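Local coordinates for protein 3-isopropylmalate dehydratase small subunit (Campylobacter jejuni, PDB 3Q3W) that forms the small subunit of the isomerase that interconverts 2-isopropylmalate and 3-isopropylmalate through 2-isopropylmaleate, a step of leucine biosynthesis, at residues K30-A35 with L45-R50; G85-H90 with A109-N114. All blocks are in the same frame, centred on the assembly; numbering follows the deposited sequence. Where two conformers were deposited one is given.

Contact 1 (K30-A35 with L45-R50); sequences KQFLLA and LFHDLR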
# COMPACT_ATOMS: atom_id res chain seq x y z
N LYS A 30 -4.75 -15.20 9.03
CA LYS A 30 -4.82 -16.53 8.44
C LYS A 30 -6.23 -17.07 8.30
O LYS A 30 -6.47 -17.87 7.42
CB LYS A 30 -4.01 -17.54 9.27
CG LYS A 30 -2.51 -17.29 9.31
CD LYS A 30 -1.91 -18.25 10.37
CE LYS A 30 -0.37 -18.35 10.32
NZ LYS A 30 0.15 -18.65 8.96
N GLN A 31 -7.15 -16.67 9.18
CA GLN A 31 -8.56 -17.09 9.09
C GLN A 31 -9.34 -16.64 7.81
O GLN A 31 -10.39 -17.20 7.49
CB GLN A 31 -9.35 -16.68 10.35
CG GLN A 31 -9.53 -15.20 10.62
CD GLN A 31 -8.46 -14.61 11.53
OE1 GLN A 31 -7.33 -15.03 11.49
NE2 GLN A 31 -8.82 -13.60 12.32
N PHE A 32 -8.78 -15.72 7.05
CA PHE A 32 -9.44 -15.20 5.83
C PHE A 32 -8.80 -15.65 4.52
O PHE A 32 -9.11 -15.09 3.46
CB PHE A 32 -9.39 -13.68 5.86
CG PHE A 32 -10.04 -13.09 7.08
CD1 PHE A 32 -11.37 -13.30 7.34
CD2 PHE A 32 -9.31 -12.37 8.00
CE1 PHE A 32 -11.97 -12.76 8.51
CE2 PHE A 32 -9.90 -11.84 9.14
CZ PHE A 32 -11.21 -12.04 9.40
N LEU A 33 -7.86 -16.56 4.56
CA LEU A 33 -7.06 -16.87 3.37
C LEU A 33 -7.72 -17.93 2.49
O LEU A 33 -7.15 -18.96 2.12
CB LEU A 33 -5.64 -17.26 3.76
CG LEU A 33 -4.88 -16.33 4.68
CD1 LEU A 33 -3.48 -16.94 4.87
CD2 LEU A 33 -4.83 -14.90 4.06
N LEU A 34 -8.96 -17.62 2.17
CA LEU A 34 -9.78 -18.49 1.37
C LEU A 34 -9.18 -18.59 -0.03
O LEU A 34 -8.67 -17.60 -0.60
CB LEU A 34 -11.21 -17.97 1.36
CG LEU A 34 -12.01 -18.18 2.65
CD1 LEU A 34 -13.28 -17.41 2.59
CD2 LEU A 34 -12.32 -19.62 2.85
N ALA A 35 -9.16 -19.83 -0.53
CA ALA A 35 -8.48 -20.15 -1.77
C ALA A 35 -9.26 -19.55 -2.92
O ALA A 35 -8.68 -19.17 -3.95
CB ALA A 35 -8.35 -21.67 -1.93
N LEU A 45 -8.47 -6.26 5.45
CA LEU A 45 -7.20 -5.66 5.47
C LEU A 45 -6.95 -5.05 6.84
O LEU A 45 -7.80 -4.33 7.36
CB LEU A 45 -7.13 -4.56 4.40
CG LEU A 45 -5.85 -3.76 4.36
CD1 LEU A 45 -4.69 -4.60 3.84
CD2 LEU A 45 -6.10 -2.52 3.48
N PHE A 46 -5.74 -5.25 7.33
CA PHE A 46 -5.28 -4.71 8.61
C PHE A 46 -6.19 -5.05 9.79
O PHE A 46 -6.25 -4.32 10.78
CB PHE A 46 -4.99 -3.19 8.50
CG PHE A 46 -3.83 -2.87 7.63
CD1 PHE A 46 -2.60 -3.43 7.88
CD2 PHE A 46 -3.95 -1.96 6.59
CE1 PHE A 46 -1.47 -3.12 7.06
CE2 PHE A 46 -2.86 -1.66 5.78
CZ PHE A 46 -1.60 -2.23 6.05
N HIS A 47 -6.81 -6.21 9.71
CA HIS A 47 -7.85 -6.61 10.67
C HIS A 47 -7.53 -6.34 12.14
O HIS A 47 -8.35 -5.76 12.85
CB HIS A 47 -8.12 -8.10 10.47
CG HIS A 47 -9.09 -8.67 11.44
ND1 HIS A 47 -8.73 -9.12 12.69
CD2 HIS A 47 -10.43 -8.86 11.34
CE1 HIS A 47 -9.79 -9.62 13.30
NE2 HIS A 47 -10.83 -9.48 12.50
N ASP A 48 -6.36 -6.79 12.58
CA ASP A 48 -6.01 -6.76 14.00
C ASP A 48 -5.67 -5.35 14.46
O ASP A 48 -5.88 -5.00 15.63
CB ASP A 48 -4.83 -7.68 14.26
CG ASP A 48 -5.12 -9.12 13.85
OD1 ASP A 48 -6.30 -9.55 13.82
OD2 ASP A 48 -4.14 -9.81 13.52
N LEU A 49 -5.20 -4.52 13.54
CA LEU A 49 -5.04 -3.07 13.81
C LEU A 49 -6.36 -2.26 13.65
O LEU A 49 -6.52 -1.15 14.23
CB LEU A 49 -3.97 -2.52 12.86
CG LEU A 49 -2.62 -3.25 12.91
CD1 LEU A 49 -1.79 -2.97 11.64
CD2 LEU A 49 -1.84 -2.86 14.15
N ARG A 50 -7.30 -2.78 12.85
CA ARG A 50 -8.43 -1.97 12.34
C ARG A 50 -9.70 -2.10 13.12
O ARG A 50 -10.43 -1.15 13.23
CB ARG A 50 -8.64 -2.28 10.85
CG ARG A 50 -9.89 -1.78 10.12
CD ARG A 50 -9.81 -2.36 8.72
NE ARG A 50 -10.91 -1.94 7.87
CZ ARG A 50 -11.11 -2.36 6.62
NH1 ARG A 50 -10.26 -3.24 6.07
NH2 ARG A 50 -12.14 -1.90 5.92
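His47 and Phe32 make most of this small surface contact, and Gln31 adds the rest. The Phe32 ring reaches one face of the imidazole with its far corner: CE2 comes 3.7 Å from His47 CD2, and CZ is 4.0 Å from His47 NE2. The ring planes stand at 53° with centroids 5.3 Å apart, an oblique pairing. What brings the imidazole across is its first torsion: CG lies anti to the backbone N (chi1 176°), and the side chain leaves the first turn of helix 47-50 to cross Phe32 at about a right angle. Gln31 works on both rings. Its CG sits 3.6 Å above the centre of the Phe32 ring, while Gln31 NE2 ends over the same face of His47 that Phe32 approaches, 4.2 Å from His47 CE1. His47 ND1 donates to Asp48 OD1 (2.7 Å) in the plane of the ring but tilted out of the plane of the carboxylate, on its anti side, which restrains the imidazole's rotation. Phe32 also stacks on His44, and the side chains of Phe32 and His47 both touch Glu56. The contact folds the loop after helix 24-27 back on the short helix 47-50. No hydrogen bond joins the two segments, so van der Waals and ring contacts hold them.

Contact 2 (G85-H90 with A109-N114); sequences GSSREH and ADIFKN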
# COMPACT_ATOMS: atom_id res chain seq x y z
N GLY A 85 7.41 -11.51 5.75
CA GLY A 85 6.88 -12.85 5.95
C GLY A 85 7.05 -13.73 4.74
O GLY A 85 7.62 -13.33 3.72
N SER A 86 6.57 -14.97 4.85
CA SER A 86 6.57 -15.87 3.71
C SER A 86 5.46 -15.52 2.71
O SER A 86 4.57 -14.72 3.01
CB SER A 86 6.45 -17.33 4.17
OG SER A 86 5.43 -17.46 5.11
N SER A 87 5.56 -16.10 1.51
CA SER A 87 4.59 -15.84 0.45
C SER A 87 3.18 -15.85 1.04
O SER A 87 2.83 -16.75 1.79
CB SER A 87 4.71 -16.88 -0.67
OG SER A 87 4.03 -16.41 -1.84
N ARG A 88 2.42 -14.80 0.76
CA ARG A 88 1.00 -14.73 1.07
C ARG A 88 0.41 -13.89 -0.03
O ARG A 88 0.40 -12.65 0.03
CB ARG A 88 0.75 -14.09 2.44
CG ARG A 88 -0.67 -14.27 2.89
CD ARG A 88 -0.89 -13.97 4.31
NE ARG A 88 -0.29 -14.95 5.22
CZ ARG A 88 -0.42 -14.89 6.54
NH1 ARG A 88 -1.15 -13.89 7.11
NH2 ARG A 88 0.17 -15.81 7.29
N GLU A 89 -0.09 -14.55 -1.06
CA GLU A 89 -0.69 -13.84 -2.19
C GLU A 89 -1.86 -12.96 -1.75
O GLU A 89 -2.06 -11.89 -2.30
CB GLU A 89 -1.14 -14.81 -3.28
CG GLU A 89 -2.30 -15.73 -2.88
CD GLU A 89 -2.23 -17.12 -3.54
OE1 GLU A 89 -2.60 -18.10 -2.88
OE2 GLU A 89 -1.78 -17.22 -4.71
N HIS A 90 -2.60 -13.39 -0.74
CA HIS A 90 -3.70 -12.61 -0.19
C HIS A 90 -3.32 -11.22 0.37
O HIS A 90 -4.20 -10.35 0.44
CB HIS A 90 -4.39 -13.38 0.93
CG HIS A 90 -5.14 -14.59 0.47
ND1 HIS A 90 -4.52 -15.77 0.17
CD2 HIS A 90 -6.47 -14.81 0.30
CE1 HIS A 90 -5.42 -16.67 -0.19
NE2 HIS A 90 -6.61 -16.12 -0.09
N ALA A 109 9.76 -6.34 2.02
CA ALA A 109 10.15 -7.71 2.04
C ALA A 109 10.14 -8.20 0.60
O ALA A 109 9.20 -7.96 -0.14
CB ALA A 109 9.21 -8.53 2.90
N ASP A 110 11.21 -8.88 0.20
CA ASP A 110 11.40 -9.28 -1.19
C ASP A 110 10.19 -10.05 -1.73
O ASP A 110 9.74 -9.79 -2.85
CB ASP A 110 12.65 -10.16 -1.34
CG ASP A 110 13.94 -9.45 -0.94
OD1 ASP A 110 13.96 -8.19 -0.87
OD2 ASP A 110 14.95 -10.16 -0.69
N ILE A 111 9.68 -11.00 -0.97
CA ILE A 111 8.62 -11.86 -1.48
C ILE A 111 7.34 -11.03 -1.74
O ILE A 111 6.74 -11.10 -2.80
CB ILE A 111 8.31 -13.03 -0.53
CG1 ILE A 111 9.50 -14.01 -0.49
CG2 ILE A 111 7.07 -13.77 -1.03
CD1 ILE A 111 9.34 -15.12 0.54
N PHE A 112 6.97 -10.20 -0.77
CA PHE A 112 5.78 -9.38 -0.91
C PHE A 112 5.93 -8.42 -2.07
O PHE A 112 4.96 -8.20 -2.84
CB PHE A 112 5.52 -8.61 0.40
CG PHE A 112 4.49 -7.56 0.26
CD1 PHE A 112 3.15 -7.87 0.41
CD2 PHE A 112 4.85 -6.24 -0.08
CE1 PHE A 112 2.18 -6.91 0.30
CE2 PHE A 112 3.88 -5.25 -0.22
CZ PHE A 112 2.54 -5.59 -0.05
N LYS A 113 7.12 -7.82 -2.21
CA LYS A 113 7.32 -6.87 -3.29
C LYS A 113 6.95 -7.50 -4.65
O LYS A 113 6.23 -6.89 -5.45
CB LYS A 113 8.77 -6.31 -3.34
CG LYS A 113 8.86 -5.17 -4.38
CD LYS A 113 10.25 -4.83 -4.87
CE LYS A 113 11.11 -4.28 -3.80
NZ LYS A 113 12.42 -4.04 -4.45
N ASN A 114 7.46 -8.70 -4.91
CA ASN A 114 7.26 -9.34 -6.20
C ASN A 114 5.80 -9.70 -6.41
O ASN A 114 5.25 -9.47 -7.47
CB ASN A 114 8.12 -10.58 -6.33
CG ASN A 114 8.16 -11.11 -7.74
OD1 ASN A 114 7.63 -12.18 -8.00
ND2 ASN A 114 8.80 -10.38 -8.66
O HOH W 1 7.13 -11.25 2.16
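Gly85 opens the contact through its carbonyl, which faces the first turn of helix 110-118 and lies 4.0 Å from Ile111 CD1. Its phi of 138° with an extended psi belongs to a region of backbone space suited to glycine. A water donates to Gly85 O at 2.6 Å and accepts a weak bond from Phe112 N at 3.1 Å, joining loop and helix through one polar link beside the Ile111 contact. Ser86 turns its CB away from the helix and meets Ile111 CD1 with its CA, 4.3 Å off. Ser87 is the tightest point, its CA resting 3.6 Å from Ile111 CG2 and its CB at 3.9 Å. Ile111 lies along the loop with two branches: CG2, anti to the backbone N (chi1 -68° for CG1), goes to Ser87, and CD1 at the end of the other branch spans Gly85 O to Ser87 N. Ser87 OG also has a weak hydrogen bond to Asn115 ND2, one turn further along the helix. After Ser87 the loop turns away from helix 110-118: Arg88 runs to a salt bridge with Asp25, and His90 begins helix 90-98. The sequence GSSREH resembles a loop that in aconitases takes part in substrate binding, and it may do so here. The loop follows strand 73-78 and leads into helix 90-98, strand 102-105 and helix 110-118. Phe112 packs on helix 90-98 at Ala91, Pro92 and Leu95, joining successive helices of a parallel beta-alpha-beta arrangement.

Both contacts lie at the surface of the aconitase C-terminal domain, and neither has a direct hydrogen bond between its segments. Contact 1 is made of flat groups, two rings and an amide, where a loop meets the short helix 47-50. Contact 2 has an aliphatic side chain laid on backbone, with a water as its polar link, and belongs to the part of the fold where helices connect parallel strands. They meet between 30-35 and 85-90: Leu34 O lies 2.6 Å from His90 NE2, a probable hydrogen bond, and Leu33 CD1 packs 3.8 Å from Arg88 NE. Lys30 NZ comes within 3.3 Å of Arg88 NH2, placing two positive charges side by side, with Asp25 bonded to the arginine.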